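PDB 1URU: amphiphysin from Drosophila melanogaster, which probably senses or helps form curved membranes in endocytosis through its dimeric, coiled-coil BAR domain. Local coordinates for residues P129-K134 with D191-L196; E37-H42 with T187-E192; F46-A51 with A195-R200. All blocks are in the same frame, centred on the assembly; numbering follows the deposited sequence.

Contact 1. Residues P129-K134 with D191-L196; sequences PEMKKK and DELPAL
Met131, a selenomethionine, meets Leu193 and Leu196 at the packed end of this contact, and Lys134 meets Glu192 at its polar end. The Met131 chain leaves its helix with CG anti to the backbone N (chi1 -171°), which sets CG beside two leucine methyls. The bends at the next two torsions then carry SE and CE on toward helix 172-239. Met131 CG lies 3.9 Å from Leu193 CD2. It lies equally far, 3.9 Å, from Leu196 CD2, where the two side chains meet tip to tip. The methyl CE of Met131 passes across the Glu192 side chain, 3.8 Å from Glu192 OE1. Phe46 and Leu189 touch Met131 as well, so residues outside the two segments help to pack it. The segments belong to helix 92-156 and helix 172-239, two of the three long helices of the BAR coiled coil. They run nearly antiparallel here, at 153°, with short axes 11.8 Å apart. Long side chains therefore bridge the interval. The other end is looser and lies toward solvent. Lys134 stretches out almost straight and crosses the Glu192 side chain at about a right angle. Its NZ donates to Glu192 OE1 at 3.1 Å, on the syn lone pair, in a salt bridge. A second, weak bond runs from Lys134 NZ to Glu192 OE2 at 3.3 Å. Glu188, one turn before Glu192, also forms a salt bridge with Lys134 NZ. One ammonium thus serves two carboxylates. An alanine in place of Lys134 would take away this shared cation and would probably leave the two nearby carboxylates of Glu188 and Glu192 without their common partner. The aliphatic part of Lys134 also rests on Leu185 and Leu189.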
ATOM      1  N   PRO A 129      -1.419  30.030   5.075  1.00 57.02           N
ATOM      2  CA  PRO A 129      -2.640  30.670   5.603  1.00 57.17           C
ATOM      3  C   PRO A 129      -2.426  31.955   6.418  1.00 57.06           C
ATOM      4  O   PRO A 129      -3.266  32.835   6.331  1.00 56.50           O
ATOM      5  CB  PRO A 129      -3.298  29.561   6.444  1.00 57.06           C
ATOM      6  CG  PRO A 129      -2.283  28.546   6.628  1.00 57.28           C
ATOM      7  CD  PRO A 129      -1.373  28.604   5.425  1.00 57.35           C
ATOM      8  N   GLU A 130      -1.331  32.066   7.162  1.00 57.71           N
ATOM      9  CA  GLU A 130      -1.045  33.272   7.978  1.00 58.24           C
ATOM     10  C   GLU A 130      -0.508  34.455   7.120  1.00 56.97           C
ATOM     11  O   GLU A 130      -0.634  35.624   7.470  1.00 55.97           O
ATOM     12  CB  GLU A 130      -0.058  32.886   9.102  1.00 59.10           C
ATOM     13  CG  GLU A 130       0.236  33.938  10.175  1.00 62.07           C
ATOM     14  CD  GLU A 130       1.239  33.422  11.227  1.00 67.42           C
ATOM     15  OE1 GLU A 130       2.394  33.044  10.860  1.00 68.95           O
ATOM     16  OE2 GLU A 130       0.873  33.368  12.433  1.00 70.17           O
HETATM   17  N   MSE A 131       0.100  34.100   5.993  1.00 56.27           N
HETATM   18  CA  MSE A 131       0.546  35.026   4.968  1.00 54.82           C
HETATM   19  C   MSE A 131      -0.644  35.526   4.208  1.00 55.13           C
HETATM   20  O   MSE A 131      -0.739  36.698   3.935  1.00 55.49           O
HETATM   21  CB  MSE A 131       1.499  34.313   4.009  1.00 53.93           C
HETATM   22  CG  MSE A 131       2.230  35.221   3.007  1.00 53.83           C
HETATM   23 SE   MSE A 131       3.275  36.840   3.791  1.00 45.70          SE
HETATM   24  CE  MSE A 131       4.771  35.966   4.435  1.00 44.89           C
ATOM     25  N   LYS A 132      -1.572  34.639   3.872  1.00 56.20           N
ATOM     26  CA  LYS A 132      -2.814  35.027   3.180  1.00 56.67           C
ATOM     27  C   LYS A 132      -3.590  35.992   4.077  1.00 56.95           C
ATOM     28  O   LYS A 132      -4.112  36.992   3.628  1.00 56.66           O
ATOM     29  CB  LYS A 132      -3.647  33.773   2.832  1.00 56.76           C
ATOM     30  CG  LYS A 132      -4.926  34.004   2.038  1.00 57.28           C
ATOM     31  CD  LYS A 132      -5.483  32.692   1.459  1.00 59.02           C
ATOM     32  CE  LYS A 132      -6.584  32.927   0.391  1.00 59.77           C
ATOM     33  NZ  LYS A 132      -7.277  31.668  -0.036  1.00 59.31           N
ATOM     34  N   LYS A 133      -3.625  35.706   5.367  1.00 57.78           N
ATOM     35  CA  LYS A 133      -4.274  36.598   6.311  1.00 58.68           C
ATOM     36  C   LYS A 133      -3.632  37.985   6.290  1.00 58.27           C
ATOM     37  O   LYS A 133      -4.337  39.003   6.316  1.00 58.98           O
ATOM     38  CB  LYS A 133      -4.217  36.015   7.723  1.00 59.59           C
ATOM     39  CG  LYS A 133      -5.282  36.591   8.647  1.00 63.10           C
ATOM     40  CD  LYS A 133      -5.354  35.874  10.010  1.00 66.14           C
ATOM     41  CE  LYS A 133      -5.981  36.801  11.093  1.00 67.58           C
ATOM     42  NZ  LYS A 133      -6.564  36.029  12.242  1.00 68.48           N
ATOM     43  N   LYS A 134      -2.301  38.030   6.226  1.00 57.18           N
ATOM     44  CA  LYS A 134      -1.605  39.302   6.147  1.00 56.19           C
ATOM     45  C   LYS A 134      -1.886  40.033   4.841  1.00 56.44           C
ATOM     46  O   LYS A 134      -1.996  41.249   4.826  1.00 55.93           O
ATOM     47  CB  LYS A 134      -0.116  39.114   6.305  1.00 55.72           C
ATOM     48  CG  LYS A 134       0.611  40.386   6.631  1.00 54.08           C
ATOM     49  CD  LYS A 134       2.055  40.084   6.908  1.00 54.05           C
ATOM     50  CE  LYS A 134       2.851  41.325   7.245  1.00 53.55           C
ATOM     51  NZ  LYS A 134       3.986  40.958   8.133  1.00 53.27           N
ATOM     52  N   ASP A 191       8.629  42.721   0.343  1.00 45.54           N
ATOM     53  CA  ASP A 191       9.801  41.910   0.676  1.00 45.79           C
ATOM     54  C   ASP A 191       9.428  40.491   1.100  1.00 45.87           C
ATOM     55  O   ASP A 191      10.088  39.523   0.711  1.00 46.21           O
ATOM     56  CB  ASP A 191      10.574  42.528   1.847  1.00 46.44           C
ATOM     57  CG  ASP A 191      11.223  43.883   1.512  1.00 46.98           C
ATOM     58  OD1 ASP A 191      11.371  44.258   0.318  1.00 47.58           O
ATOM     59  OD2 ASP A 191      11.615  44.633   2.425  1.00 48.80           O
ATOM     60  N   GLU A 192       8.382  40.352   1.906  1.00 45.57           N
ATOM     61  CA  GLU A 192       8.109  39.067   2.525  1.00 45.98           C
ATOM     62  C   GLU A 192       7.628  38.027   1.505  1.00 45.84           C
ATOM     63  O   GLU A 192       8.003  36.867   1.582  1.00 45.67           O
ATOM     64  CB  GLU A 192       7.119  39.198   3.696  1.00 46.08           C
ATOM     65  CG  GLU A 192       7.784  39.571   5.013  1.00 47.05           C
ATOM     66  CD  GLU A 192       6.783  39.917   6.103  1.00 50.03           C
ATOM     67  OE1 GLU A 192       5.729  39.242   6.214  1.00 53.41           O
ATOM     68  OE2 GLU A 192       7.037  40.872   6.859  1.00 51.24           O
ATOM     69  N   LEU A 193       6.789  38.456   0.569  1.00 45.72           N
ATOM     70  CA  LEU A 193       6.201  37.554  -0.411  1.00 45.66           C
ATOM     71  C   LEU A 193       7.228  36.907  -1.324  1.00 45.06           C
ATOM     72  O   LEU A 193       7.252  35.697  -1.412  1.00 45.99           O
ATOM     73  CB  LEU A 193       5.119  38.266  -1.241  1.00 45.76           C
ATOM     74  CG  LEU A 193       3.825  38.559  -0.490  1.00 45.99           C
ATOM     75  CD1 LEU A 193       2.996  39.604  -1.215  1.00 46.24           C
ATOM     76  CD2 LEU A 193       3.013  37.274  -0.254  1.00 44.57           C
ATOM     77  N   PRO A 194       8.041  37.676  -2.043  1.00 44.35           N
ATOM     78  CA  PRO A 194       9.103  37.077  -2.872  1.00 44.00           C
ATOM     79  C   PRO A 194      10.127  36.268  -2.088  1.00 43.66           C
ATOM     80  O   PRO A 194      10.651  35.305  -2.605  1.00 43.74           O
ATOM     81  CB  PRO A 194       9.786  38.298  -3.518  1.00 43.59           C
ATOM     82  CG  PRO A 194       9.366  39.440  -2.722  1.00 43.67           C
ATOM     83  CD  PRO A 194       8.011  39.139  -2.187  1.00 44.08           C
ATOM     84  N   ALA A 195      10.440  36.710  -0.884  1.00 44.17           N
ATOM     85  CA  ALA A 195      11.286  35.975   0.033  1.00 44.66           C
ATOM     86  C   ALA A 195      10.757  34.567   0.221  1.00 45.09           C
ATOM     87  O   ALA A 195      11.524  33.630   0.124  1.00 45.76           O
ATOM     88  CB  ALA A 195      11.364  36.710   1.391  1.00 44.67           C
ATOM     89  N   LEU A 196       9.450  34.439   0.476  1.00 45.80           N
ATOM     90  CA  LEU A 196       8.771  33.152   0.683  1.00 46.47           C
ATOM     91  C   LEU A 196       8.730  32.320  -0.579  1.00 46.77           C
ATOM     92  O   LEU A 196       8.859  31.097  -0.535  1.00 46.75           O
ATOM     93  CB  LEU A 196       7.323  33.372   1.182  1.00 46.62           C
ATOM     94  CG  LEU A 196       6.326  32.188   1.352  1.00 47.05           C
ATOM     95  CD1 LEU A 196       6.871  31.018   2.191  1.00 47.14           C
ATOM     96  CD2 LEU A 196       5.031  32.691   1.971  1.00 45.78           C
TER

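Contact 2. Residues E37-H42 with T187-E192; sequences EIFDDH and TELHDE
Phe39 and His190 join the start of helix 35-84 to helix 172-239 within the three-helix coiled coil of the BAR domain. The two rings form a T-shaped (edge-to-face) pair. The edge of Phe39 points at the face of His190, with centroids 5.4 Å apart and planes at 70°. Phe39 CD1 is the ring atom that lands on that face, 3.7 Å from His190 NE2 and offset toward the rim. Phe39 CG is anti to the backbone N (chi1 -177°), which swings the ring across toward helix 172-239. The same ring meets Leu189 at its edge, where Phe39 CE1 lies 3.6 Å from Leu189 CB. Arg138 of helix 92-156 adds a cation-pi contact to Phe39, so all three helices meet at this ring. The His190 ring is held at its edge too. Ile38 CG2 comes up near the ring plane, 3.8 Å from His190 CE1. His42, one turn beyond Ile38, approaches more distantly, with CD2 4.3 Å from His190 ND1. It also packs on Pro194. The short axes cross at 51° and lie 10.2 Å apart. Ile38, Phe39 and, more distantly, His42 thus gather at a single histidine of the other helix. The result is an aromatic packing contact between the first and last helices of the three-helix BAR bundle.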
ATOM      1  N   GLU A  37       1.265  46.557  -9.665  1.00 49.70           N
ATOM      2  CA  GLU A  37       1.245  45.467 -10.636  1.00 50.10           C
ATOM      3  C   GLU A  37       2.299  44.433 -10.254  1.00 50.28           C
ATOM      4  O   GLU A  37       2.071  43.241 -10.380  1.00 50.34           O
ATOM      5  CB  GLU A  37       1.458  45.995 -12.064  1.00 50.51           C
ATOM      6  CG  GLU A  37       0.315  46.881 -12.599  1.00 51.00           C
ATOM      7  CD  GLU A  37       0.536  47.356 -14.032  1.00 53.73           C
ATOM      8  OE1 GLU A  37       1.687  47.686 -14.404  1.00 55.22           O
ATOM      9  OE2 GLU A  37      -0.446  47.391 -14.810  1.00 55.65           O
ATOM     10  N   ILE A  38       3.440  44.891  -9.752  1.00 50.43           N
ATOM     11  CA  ILE A  38       4.454  43.995  -9.182  1.00 50.25           C
ATOM     12  C   ILE A  38       3.882  43.211  -8.008  1.00 50.50           C
ATOM     13  O   ILE A  38       4.186  42.046  -7.847  1.00 51.09           O
ATOM     14  CB  ILE A  38       5.717  44.812  -8.726  1.00 50.04           C
ATOM     15  CG1 ILE A  38       6.623  45.103  -9.917  1.00 50.23           C
ATOM     16  CG2 ILE A  38       6.513  44.111  -7.620  1.00 49.29           C
ATOM     17  CD1 ILE A  38       7.312  46.447  -9.840  1.00 50.21           C
ATOM     18  N   PHE A  39       3.085  43.865  -7.167  1.00 50.69           N
ATOM     19  CA  PHE A  39       2.531  43.221  -5.979  1.00 50.56           C
ATOM     20  C   PHE A  39       1.598  42.113  -6.422  1.00 50.98           C
ATOM     21  O   PHE A  39       1.620  41.027  -5.859  1.00 51.35           O
ATOM     22  CB  PHE A  39       1.757  44.235  -5.129  1.00 50.47           C
ATOM     23  CG  PHE A  39       1.209  43.674  -3.849  1.00 49.01           C
ATOM     24  CD1 PHE A  39       1.898  43.831  -2.661  1.00 48.32           C
ATOM     25  CD2 PHE A  39      -0.013  43.016  -3.829  1.00 48.43           C
ATOM     26  CE1 PHE A  39       1.394  43.320  -1.475  1.00 48.11           C
ATOM     27  CE2 PHE A  39      -0.531  42.497  -2.642  1.00 47.98           C
ATOM     28  CZ  PHE A  39       0.179  42.644  -1.468  1.00 48.18           C
ATOM     29  N   ASP A  40       0.776  42.409  -7.431  1.00 50.95           N
ATOM     30  CA  ASP A  40      -0.176  41.462  -7.978  1.00 51.04           C
ATOM     31  C   ASP A  40       0.519  40.228  -8.476  1.00 50.56           C
ATOM     32  O   ASP A  40       0.032  39.141  -8.277  1.00 50.69           O
ATOM     33  CB  ASP A  40      -0.931  42.079  -9.145  1.00 51.61           C
ATOM     34  CG  ASP A  40      -2.274  42.620  -8.739  1.00 54.01           C
ATOM     35  OD1 ASP A  40      -3.284  41.928  -9.041  1.00 58.77           O
ATOM     36  OD2 ASP A  40      -2.418  43.700  -8.117  1.00 54.68           O
ATOM     37  N   ASP A  41       1.641  40.407  -9.161  1.00 50.25           N
ATOM     38  CA  ASP A  41       2.400  39.287  -9.685  1.00 50.08           C
ATOM     39  C   ASP A  41       2.915  38.433  -8.546  1.00 50.08           C
ATOM     40  O   ASP A  41       2.922  37.211  -8.656  1.00 49.97           O
ATOM     41  CB  ASP A  41       3.559  39.757 -10.565  1.00 49.98           C
ATOM     42  CG  ASP A  41       3.106  40.217 -11.945  1.00 49.70           C
ATOM     43  OD1 ASP A  41       1.909  40.132 -12.259  1.00 48.54           O
ATOM     44  OD2 ASP A  41       3.881  40.714 -12.784  1.00 50.89           O
ATOM     45  N   HIS A  42       3.335  39.076  -7.460  1.00 50.05           N
ATOM     46  CA  HIS A  42       3.753  38.370  -6.247  1.00 50.53           C
ATOM     47  C   HIS A  42       2.620  37.545  -5.652  1.00 50.77           C
ATOM     48  O   HIS A  42       2.847  36.459  -5.122  1.00 50.48           O
ATOM     49  CB  HIS A  42       4.223  39.339  -5.175  1.00 50.60           C
ATOM     50  CG  HIS A  42       5.567  39.935  -5.429  1.00 50.79           C
ATOM     51  ND1 HIS A  42       6.714  39.178  -5.498  1.00 51.79           N
ATOM     52  CD2 HIS A  42       5.948  41.219  -5.613  1.00 51.34           C
ATOM     53  CE1 HIS A  42       7.748  39.974  -5.713  1.00 52.48           C
ATOM     54  NE2 HIS A  42       7.310  41.218  -5.787  1.00 52.57           N
ATOM     55  N   THR A 187       4.842  47.521   2.373  1.00 53.79           N
ATOM     56  CA  THR A 187       6.300  47.443   2.265  1.00 53.66           C
ATOM     57  C   THR A 187       6.808  46.083   2.736  1.00 53.18           C
ATOM     58  O   THR A 187       7.684  45.477   2.099  1.00 52.91           O
ATOM     59  CB  THR A 187       6.960  48.596   3.056  1.00 53.70           C
ATOM     60  OG1 THR A 187       6.924  49.789   2.264  1.00 54.38           O
ATOM     61  CG2 THR A 187       8.448  48.359   3.281  1.00 54.16           C
ATOM     62  N   GLU A 188       6.242  45.617   3.849  1.00 52.55           N
ATOM     63  CA  GLU A 188       6.587  44.325   4.419  1.00 52.08           C
ATOM     64  C   GLU A 188       6.234  43.193   3.455  1.00 51.46           C
ATOM     65  O   GLU A 188       6.984  42.237   3.320  1.00 51.37           O
ATOM     66  CB  GLU A 188       5.872  44.109   5.747  1.00 52.23           C
ATOM     67  CG  GLU A 188       6.625  44.659   6.944  1.00 53.48           C
ATOM     68  CD  GLU A 188       5.795  44.639   8.220  1.00 56.55           C
ATOM     69  OE1 GLU A 188       4.869  43.793   8.322  1.00 59.29           O
ATOM     70  OE2 GLU A 188       6.071  45.464   9.129  1.00 56.92           O
ATOM     71  N   LEU A 189       5.098  43.311   2.780  1.00 50.22           N
ATOM     72  CA  LEU A 189       4.675  42.285   1.848  1.00 49.71           C
ATOM     73  C   LEU A 189       5.502  42.287   0.545  1.00 49.24           C
ATOM     74  O   LEU A 189       5.696  41.237  -0.100  1.00 49.27           O
ATOM     75  CB  LEU A 189       3.174  42.421   1.556  1.00 49.93           C
ATOM     76  CG  LEU A 189       2.164  41.633   2.440  1.00 49.75           C
ATOM     77  CD1 LEU A 189       2.802  40.733   3.519  1.00 48.37           C
ATOM     78  CD2 LEU A 189       1.165  42.550   3.066  1.00 48.15           C
ATOM     79  N   HIS A 190       5.997  43.460   0.158  1.00 48.09           N
ATOM     80  CA  HIS A 190       6.814  43.569  -1.041  1.00 46.48           C
ATOM     81  C   HIS A 190       8.150  42.844  -0.890  1.00 45.84           C
ATOM     82  O   HIS A 190       8.714  42.411  -1.876  1.00 45.55           O
ATOM     83  CB  HIS A 190       7.008  45.035  -1.423  1.00 45.91           C
ATOM     84  CG  HIS A 190       6.042  45.501  -2.451  1.00 44.20           C
ATOM     85  ND1 HIS A 190       6.083  45.053  -3.752  1.00 43.33           N
ATOM     86  CD2 HIS A 190       4.979  46.331  -2.368  1.00 43.60           C
ATOM     87  CE1 HIS A 190       5.093  45.606  -4.428  1.00 44.18           C
ATOM     88  NE2 HIS A 190       4.400  46.376  -3.609  1.00 41.06           N
ATOM     89  N   ASP A 191       8.629  42.721   0.343  1.00 45.54           N
ATOM     90  CA  ASP A 191       9.801  41.910   0.676  1.00 45.79           C
ATOM     91  C   ASP A 191       9.428  40.491   1.100  1.00 45.87           C
ATOM     92  O   ASP A 191      10.088  39.523   0.711  1.00 46.21           O
ATOM     93  CB  ASP A 191      10.574  42.528   1.847  1.00 46.44           C
ATOM     94  CG  ASP A 191      11.223  43.883   1.512  1.00 46.98           C
ATOM     95  OD1 ASP A 191      11.371  44.258   0.318  1.00 47.58           O
ATOM     96  OD2 ASP A 191      11.615  44.633   2.425  1.00 48.80           O
ATOM     97  N   GLU A 192       8.382  40.352   1.906  1.00 45.57           N
ATOM     98  CA  GLU A 192       8.109  39.067   2.525  1.00 45.98           C
ATOM     99  C   GLU A 192       7.628  38.027   1.505  1.00 45.84           C
ATOM    100  O   GLU A 192       8.003  36.867   1.582  1.00 45.67           O
ATOM    101  CB  GLU A 192       7.119  39.198   3.696  1.00 46.08           C
ATOM    102  CG  GLU A 192       7.784  39.571   5.013  1.00 47.05           C
ATOM    103  CD  GLU A 192       6.783  39.917   6.103  1.00 50.03           C
ATOM    104  OE1 GLU A 192       5.729  39.242   6.214  1.00 53.41           O
ATOM    105  OE2 GLU A 192       7.037  40.872   6.859  1.00 51.24           O
TER

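Contact 3. Residues F46-A51 with A195-R200; sequences FNRQQA and ALYDSR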
ATOM      1  N   PHE A  46       2.160  33.416  -5.152  1.00 51.00           N
ATOM      2  CA  PHE A  46       1.991  32.942  -3.791  1.00 51.02           C
ATOM      3  C   PHE A  46       0.787  32.008  -3.720  1.00 51.29           C
ATOM      4  O   PHE A  46       0.842  30.946  -3.081  1.00 51.00           O
ATOM      5  CB  PHE A  46       1.809  34.135  -2.850  1.00 50.93           C
ATOM      6  CG  PHE A  46       1.125  33.794  -1.564  1.00 51.43           C
ATOM      7  CD1 PHE A  46       1.835  33.267  -0.510  1.00 51.12           C
ATOM      8  CD2 PHE A  46      -0.239  33.991  -1.416  1.00 52.28           C
ATOM      9  CE1 PHE A  46       1.201  32.955   0.670  1.00 51.31           C
ATOM     10  CE2 PHE A  46      -0.865  33.668  -0.245  1.00 52.11           C
ATOM     11  CZ  PHE A  46      -0.138  33.147   0.801  1.00 51.28           C
ATOM     12  N   ASN A  47      -0.302  32.441  -4.357  1.00 51.30           N
ATOM     13  CA  ASN A  47      -1.473  31.615  -4.579  1.00 51.35           C
ATOM     14  C   ASN A  47      -1.089  30.283  -5.212  1.00 51.63           C
ATOM     15  O   ASN A  47      -1.578  29.242  -4.791  1.00 51.46           O
ATOM     16  CB  ASN A  47      -2.462  32.333  -5.497  1.00 51.48           C
ATOM     17  CG  ASN A  47      -3.228  33.442  -4.806  1.00 50.70           C
ATOM     18  OD1 ASN A  47      -3.335  33.499  -3.587  1.00 51.00           O
ATOM     19  ND2 ASN A  47      -3.772  34.334  -5.604  1.00 51.08           N
ATOM     20  N   ARG A  48      -0.212  30.332  -6.213  1.00 51.92           N
ATOM     21  CA  ARG A  48       0.269  29.129  -6.901  1.00 52.76           C
ATOM     22  C   ARG A  48       1.203  28.296  -6.034  1.00 52.33           C
ATOM     23  O   ARG A  48       1.207  27.064  -6.123  1.00 52.46           O
ATOM     24  CB  ARG A  48       0.999  29.484  -8.208  1.00 53.29           C
ATOM     25  CG  ARG A  48       0.090  29.593  -9.450  1.00 56.47           C
ATOM     26  CD  ARG A  48       0.758  30.152 -10.746  1.00 59.78           C
ATOM     27  NE  ARG A  48       2.066  30.768 -10.484  1.00 62.05           N
ATOM     28  CZ  ARG A  48       3.240  30.142 -10.525  1.00 62.66           C
ATOM     29  NH1 ARG A  48       3.321  28.852 -10.845  1.00 64.53           N
ATOM     30  NH2 ARG A  48       4.347  30.809 -10.228  1.00 61.73           N
ATOM     31  N   GLN A  49       2.010  28.972  -5.219  1.00 51.83           N
ATOM     32  CA  GLN A  49       2.933  28.292  -4.306  1.00 51.33           C
ATOM     33  C   GLN A  49       2.107  27.558  -3.243  1.00 51.43           C
ATOM     34  O   GLN A  49       2.394  26.411  -2.930  1.00 51.31           O
ATOM     35  CB  GLN A  49       3.906  29.291  -3.662  1.00 50.66           C
ATOM     36  CG  GLN A  49       4.983  28.674  -2.789  1.00 49.42           C
ATOM     37  CD  GLN A  49       5.900  29.707  -2.119  1.00 47.29           C
ATOM     38  OE1 GLN A  49       5.636  30.901  -2.151  1.00 46.73           O
ATOM     39  NE2 GLN A  49       6.982  29.236  -1.526  1.00 44.89           N
ATOM     40  N   GLN A  50       1.066  28.226  -2.733  1.00 51.31           N
ATOM     41  CA  GLN A  50       0.163  27.666  -1.730  1.00 51.23           C
ATOM     42  C   GLN A  50      -0.696  26.521  -2.276  1.00 50.85           C
ATOM     43  O   GLN A  50      -0.957  25.572  -1.580  1.00 50.96           O
ATOM     44  CB  GLN A  50      -0.744  28.762  -1.170  1.00 51.38           C
ATOM     45  CG  GLN A  50      -1.855  28.274  -0.248  1.00 51.74           C
ATOM     46  CD  GLN A  50      -2.629  29.419   0.352  1.00 51.87           C
ATOM     47  OE1 GLN A  50      -3.073  30.329  -0.365  1.00 53.12           O
ATOM     48  NE2 GLN A  50      -2.796  29.389   1.662  1.00 51.59           N
ATOM     49  N   ALA A  51      -1.142  26.620  -3.515  1.00 50.79           N
ATOM     50  CA  ALA A  51      -1.946  25.561  -4.130  1.00 50.50           C
ATOM     51  C   ALA A  51      -1.102  24.312  -4.348  1.00 50.09           C
ATOM     52  O   ALA A  51      -1.612  23.203  -4.252  1.00 49.56           O
ATOM     53  CB  ALA A  51      -2.549  26.041  -5.480  1.00 50.48           C
ATOM     54  N   ALA A 195      10.440  36.710  -0.884  1.00 44.17           N
ATOM     55  CA  ALA A 195      11.286  35.975   0.033  1.00 44.66           C
ATOM     56  C   ALA A 195      10.757  34.567   0.221  1.00 45.09           C
ATOM     57  O   ALA A 195      11.524  33.630   0.124  1.00 45.76           O
ATOM     58  CB  ALA A 195      11.364  36.710   1.391  1.00 44.67           C
ATOM     59  N   LEU A 196       9.450  34.439   0.476  1.00 45.80           N
ATOM     60  CA  LEU A 196       8.771  33.152   0.683  1.00 46.47           C
ATOM     61  C   LEU A 196       8.730  32.320  -0.579  1.00 46.77           C
ATOM     62  O   LEU A 196       8.859  31.097  -0.535  1.00 46.75           O
ATOM     63  CB  LEU A 196       7.323  33.372   1.182  1.00 46.62           C
ATOM     64  CG  LEU A 196       6.326  32.188   1.352  1.00 47.05           C
ATOM     65  CD1 LEU A 196       6.871  31.018   2.191  1.00 47.14           C
ATOM     66  CD2 LEU A 196       5.031  32.691   1.971  1.00 45.78           C
ATOM     67  N   TYR A 197       8.524  32.990  -1.698  1.00 47.41           N
ATOM     68  CA  TYR A 197       8.526  32.343  -2.992  1.00 48.17           C
ATOM     69  C   TYR A 197       9.873  31.707  -3.296  1.00 48.71           C
ATOM     70  O   TYR A 197       9.935  30.633  -3.881  1.00 48.39           O
ATOM     71  CB  TYR A 197       8.163  33.356  -4.086  1.00 48.27           C
ATOM     72  CG  TYR A 197       7.845  32.703  -5.397  1.00 48.15           C
ATOM     73  CD1 TYR A 197       6.809  31.765  -5.492  1.00 49.46           C
ATOM     74  CD2 TYR A 197       8.593  32.976  -6.535  1.00 48.39           C
ATOM     75  CE1 TYR A 197       6.521  31.121  -6.696  1.00 49.56           C
ATOM     76  CE2 TYR A 197       8.307  32.348  -7.750  1.00 49.57           C
ATOM     77  CZ  TYR A 197       7.269  31.417  -7.818  1.00 50.15           C
ATOM     78  OH  TYR A 197       6.979  30.785  -9.005  1.00 52.57           O
ATOM     79  N   ASP A 198      10.951  32.362  -2.893  1.00 49.63           N
ATOM     80  CA  ASP A 198      12.282  31.842  -3.172  1.00 50.90           C
ATOM     81  C   ASP A 198      12.599  30.672  -2.266  1.00 50.52           C
ATOM     82  O   ASP A 198      13.195  29.705  -2.714  1.00 51.21           O
ATOM     83  CB  ASP A 198      13.328  32.943  -3.065  1.00 51.87           C
ATOM     84  CG  ASP A 198      13.165  33.985  -4.165  1.00 55.70           C
ATOM     85  OD1 ASP A 198      12.817  33.563  -5.306  1.00 61.02           O
ATOM     86  OD2 ASP A 198      13.337  35.224  -3.987  1.00 58.76           O
ATOM     87  N   SER A 199      12.159  30.727  -1.015  1.00 50.21           N
ATOM     88  CA  SER A 199      12.234  29.572  -0.125  1.00 50.23           C
ATOM     89  C   SER A 199      11.740  28.262  -0.755  1.00 50.17           C
ATOM     90  O   SER A 199      12.216  27.202  -0.383  1.00 50.26           O
ATOM     91  CB  SER A 199      11.466  29.826   1.171  1.00 50.41           C
ATOM     92  OG  SER A 199      10.076  29.901   0.932  1.00 50.31           O
ATOM     93  N   ARG A 200      10.825  28.334  -1.726  1.00 50.32           N
ATOM     94  CA  ARG A 200      10.256  27.129  -2.365  1.00 50.38           C
ATOM     95  C   ARG A 200      11.287  26.109  -2.870  1.00 50.25           C
ATOM     96  O   ARG A 200      11.043  24.911  -2.790  1.00 51.00           O
ATOM     97  CB  ARG A 200       9.251  27.494  -3.493  1.00 50.34           C
ATOM     98  CG  ARG A 200       9.811  27.507  -4.914  1.00 51.40           C
ATOM     99  CD  ARG A 200       8.992  28.278  -5.959  1.00 52.52           C
ATOM    100  NE  ARG A 200       9.769  29.446  -6.411  1.00 55.91           N
ATOM    101  CZ  ARG A 200      10.249  29.633  -7.640  1.00 57.40           C
ATOM    102  NH1 ARG A 200      10.002  28.779  -8.622  1.00 56.38           N
ATOM    103  NH2 ARG A 200      10.956  30.724  -7.893  1.00 59.84           N
TER
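Gln49 reaches across to the turn of Leu196, Tyr197, Ser199 and Arg200 and sits among them as a knob in a hole. From CB the chain runs fully extended through CG, with chi1 -175°, so the amide reaches helix 172-239. CD lies 3.8 Å from Tyr197 CA. OE1 turns toward Tyr197, 3.3 Å from Tyr197 CA, and lies near its ring plane, 3.6 Å from Tyr197 CD1. NE2 turns the other way and donates to Leu196 O at 2.8 Å. The bond is close to straight as modelled (171°), but the oxygen's position is doubtful, so the angle carries little weight. NE2 also rests 3.5 Å from Arg200 CB, and Tyr124 OH of helix 92-156 is a further hydrogen-bond partner. Beside this knob, Arg48 NH2 makes a weak bond to Tyr197 OH at 2.9 Å. Arg200 folds back, its NE above the centre of the Tyr197 ring and bonded to Tyr197 O. Helix 35-84 and helix 172-239 cross here at 40°, with Phe128 of helix 92-156 against Gln49. Beyond them lies the second subunit, whose Glu86 forms a salt bridge with Arg200 and whose Trp89 packs on it.

In the fold
The three contacts sit close together along helix 172-239, which takes part in each. Contact 1 is the bridge between the others, its centre about 9 Å from that of contact 2 and about 8 Å from that of contact 3. Its polar tie to the 187-192 segment of contact 2 is the salt bridge from Lys134 NZ to Glu188 OE1, 3.0 Å long. Its apolar tie to contact 3 is Met131 CG, 3.4 Å from Phe46 CE1. The centres of contacts 2 and 3 are about 12 Å apart. Both pair helix 35-84 with helix 172-239, while contact 1 brings in helix 92-156. Together they tie the three helices of one BAR monomer, and only contact 3 reaches the second subunit.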